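Local coordinates for protein ARF-like GTPase (Chlamydomonas reinhardtii, PDB 4M9Q) that belongs to the ARF family of small P-loop GTPases and binds a magnesium ion and phosphoaminophosphonic acid-guanylate ester, at residues A[142-147]-A[156-161]. Residues are numbered along the deposited sequence; the frame is centred on the assembly and turned at random.
Sequences FPCTAK and HRLRDG. With GNP (phosphoaminophosphonic acid-guanylate ester), chain D.
Arg157 NH1, shared by Thr145 and Asp155 in the conformer described, one of two modelled, is the polar grip between 142-147 and helix 157-190. Its bond to Thr145 OG1 is weak, 3.3 Å long and bent to 128° at the hydrogen; the stronger partner is the carboxylate of Asp155, which also accepts the backbone N-H of Thr145. In this conformer Thr145 OG1 sits at the guanidinium edge, while one face of that group lies over the backbone joining Pro143 to Cys144, with Cys144 N 4.0 Å above its plane. Bends at its second and third torsions fold the Arg157 chain around Pro143 O. This is the end of the P-loop GTPase fold where an outermost sheet strand, 139-143, runs into the guanine pocket: Lys147 N donates to O6 of the bound phosphoaminophosphonic acid-guanylate ester at 3.2 Å, nearly straight at 162°. Deeper in, Leu158 CD2 meets Cys144 CB at 3.5 Å and SG at 3.6 Å, and Leu20 of helix 17-24 touches the same leucine. Back within the strand, the Phe142 ring lays a face against the helix, Gly161 CA standing 3.6 Å from its centroid in a CH-pi contact, with no side chain on Gly161 to hold the ring off.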
# COMPACT_ATOMS: atom_id res chain seq x y z
N PHE A 142 -6.60 7.36 5.86
CA PHE A 142 -7.87 7.62 5.22
C PHE A 142 -8.79 6.47 5.55
O PHE A 142 -8.51 5.34 5.20
CB PHE A 142 -7.70 7.63 3.72
CG PHE A 142 -6.79 8.71 3.23
CD1 PHE A 142 -5.44 8.45 3.01
CD2 PHE A 142 -7.28 9.97 2.94
CE1 PHE A 142 -4.61 9.43 2.54
CE2 PHE A 142 -6.44 10.96 2.50
CZ PHE A 142 -5.10 10.69 2.31
N PRO A 143 -9.89 6.76 6.23
CA PRO A 143 -10.87 5.73 6.41
C PRO A 143 -11.58 5.42 5.11
O PRO A 143 -11.83 6.32 4.33
CB PRO A 143 -11.86 6.34 7.42
CG PRO A 143 -11.45 7.74 7.64
CD PRO A 143 -10.19 8.01 6.92
N CYS A 144 -11.97 4.16 4.89
CA CYS A 144 -12.61 3.80 3.64
C CYS A 144 -13.36 2.50 3.77
O CYS A 144 -13.32 1.80 4.80
CB CYS A 144 -11.57 3.64 2.54
SG CYS A 144 -10.49 2.25 2.86
N THR A 145 -14.06 2.17 2.69
CA THR A 145 -14.84 0.94 2.56
C THR A 145 -14.61 0.40 1.17
O THR A 145 -15.21 0.82 0.20
CB THR A 145 -16.33 1.27 2.80
OG1 THR A 145 -16.41 1.86 4.08
CG2 THR A 145 -17.21 0.03 2.75
N ALA A 146 -13.66 -0.49 1.07
CA ALA A 146 -13.23 -1.07 -0.18
C ALA A 146 -14.38 -1.90 -0.73
O ALA A 146 -14.45 -2.10 -1.93
CB ALA A 146 -12.00 -1.95 0.05
N LYS A 147 -15.24 -2.43 0.12
CA LYS A 147 -16.38 -3.23 -0.33
C LYS A 147 -17.69 -2.51 -0.04
O LYS A 147 -18.37 -2.82 0.95
CB LYS A 147 -16.39 -4.61 0.36
CG LYS A 147 -17.29 -5.64 -0.30
CD LYS A 147 -17.43 -6.91 0.52
CE LYS A 147 -18.49 -7.87 -0.04
NZ LYS A 147 -19.55 -8.27 0.94
N HIS A 156 -15.33 7.13 -2.74
CA HIS A 156 -14.45 8.20 -3.19
C HIS A 156 -13.22 8.38 -2.35
O HIS A 156 -12.22 8.91 -2.82
CB HIS A 156 -15.22 9.53 -3.29
CG HIS A 156 -15.57 10.14 -1.95
ND1 HIS A 156 -14.73 10.94 -1.27
CD2 HIS A 156 -16.73 10.03 -1.15
CE1 HIS A 156 -15.31 11.33 -0.10
NE2 HIS A 156 -16.53 10.77 -0.03
N ARG A 157 -13.28 7.95 -1.08
CA ARG A 157 -12.11 8.01 -0.18
C ARG A 157 -10.90 7.26 -0.77
O ARG A 157 -9.75 7.64 -0.51
CB ARG A 157 -12.44 7.45 1.22
CG ARG A 157 -13.50 8.19 2.07
CD ARG A 157 -14.46 7.15 2.67
NE ARG A 157 -14.78 7.19 4.09
CZ ARG A 157 -15.44 6.22 4.74
NH1 ARG A 157 -15.85 5.10 4.09
NH2 ARG A 157 -15.69 6.35 6.04
N LEU A 158 -11.12 6.22 -1.57
CA LEU A 158 -9.99 5.46 -2.13
C LEU A 158 -9.13 6.31 -3.10
O LEU A 158 -7.91 6.36 -2.94
CB LEU A 158 -10.43 4.19 -2.85
CG LEU A 158 -11.27 3.22 -2.02
CD1 LEU A 158 -11.68 2.04 -2.89
CD2 LEU A 158 -10.57 2.80 -0.74
N ARG A 159 -9.77 6.96 -4.07
CA ARG A 159 -9.05 7.92 -4.95
C ARG A 159 -8.49 9.10 -4.17
O ARG A 159 -7.39 9.55 -4.45
CB ARG A 159 -9.94 8.44 -6.11
CG ARG A 159 -10.14 7.46 -7.27
CD ARG A 159 -8.89 7.45 -8.16
NE ARG A 159 -8.85 6.32 -9.08
CZ ARG A 159 -8.02 6.21 -10.13
NH1 ARG A 159 -7.14 7.15 -10.41
NH2 ARG A 159 -8.09 5.13 -10.90
N ASP A 160 -9.23 9.60 -3.18
CA ASP A 160 -8.70 10.68 -2.34
C ASP A 160 -7.35 10.27 -1.76
O ASP A 160 -6.37 11.00 -1.84
CB ASP A 160 -9.64 11.03 -1.23
CG ASP A 160 -10.93 11.70 -1.73
OD1 ASP A 160 -11.01 12.10 -2.93
OD2 ASP A 160 -11.88 11.80 -0.90
N GLY A 161 -7.28 9.07 -1.24
CA GLY A 161 -6.03 8.56 -0.68
C GLY A 161 -4.98 8.43 -1.76
O GLY A 161 -3.87 8.91 -1.60
PG GNP D . -4.61 -11.38 1.49
O1G GNP D . -4.76 -11.51 -0.12
O2G GNP D . -3.50 -10.33 1.87
O3G GNP D . -4.42 -12.80 2.04
N3B GNP D . -6.04 -10.65 2.05
PB GNP D . -6.53 -9.21 1.32
O1B GNP D . -6.19 -9.16 -0.25
O2B GNP D . -5.89 -8.10 2.11
O3A GNP D . -8.09 -9.24 1.63
PA GNP D . -9.29 -9.25 0.59
O1A GNP D . -9.19 -10.61 0.02
O2A GNP D . -9.18 -8.02 -0.24
O5' GNP D . -10.50 -9.11 1.63
C5' GNP D . -10.55 -9.99 2.77
C4' GNP D . -12.02 -10.19 3.23
O4' GNP D . -12.50 -8.91 3.64
C3' GNP D . -12.98 -10.56 2.10
O3' GNP D . -14.18 -11.18 2.57
C2' GNP D . -13.46 -9.25 1.59
O2' GNP D . -14.70 -9.27 0.95
C1' GNP D . -13.62 -8.50 2.88
N9 GNP D . -13.64 -7.04 2.77
C8 GNP D . -12.75 -6.31 2.10
N7 GNP D . -13.00 -5.00 2.25
C5 GNP D . -14.08 -4.89 3.02
C6 GNP D . -14.87 -3.74 3.52
O6 GNP D . -14.57 -2.57 3.24
N1 GNP D . -15.90 -4.01 4.30
C2 GNP D . -16.26 -5.29 4.63
N2 GNP D . -17.34 -5.43 5.41
N3 GNP D . -15.59 -6.40 4.21
C4 GNP D . -14.52 -6.23 3.37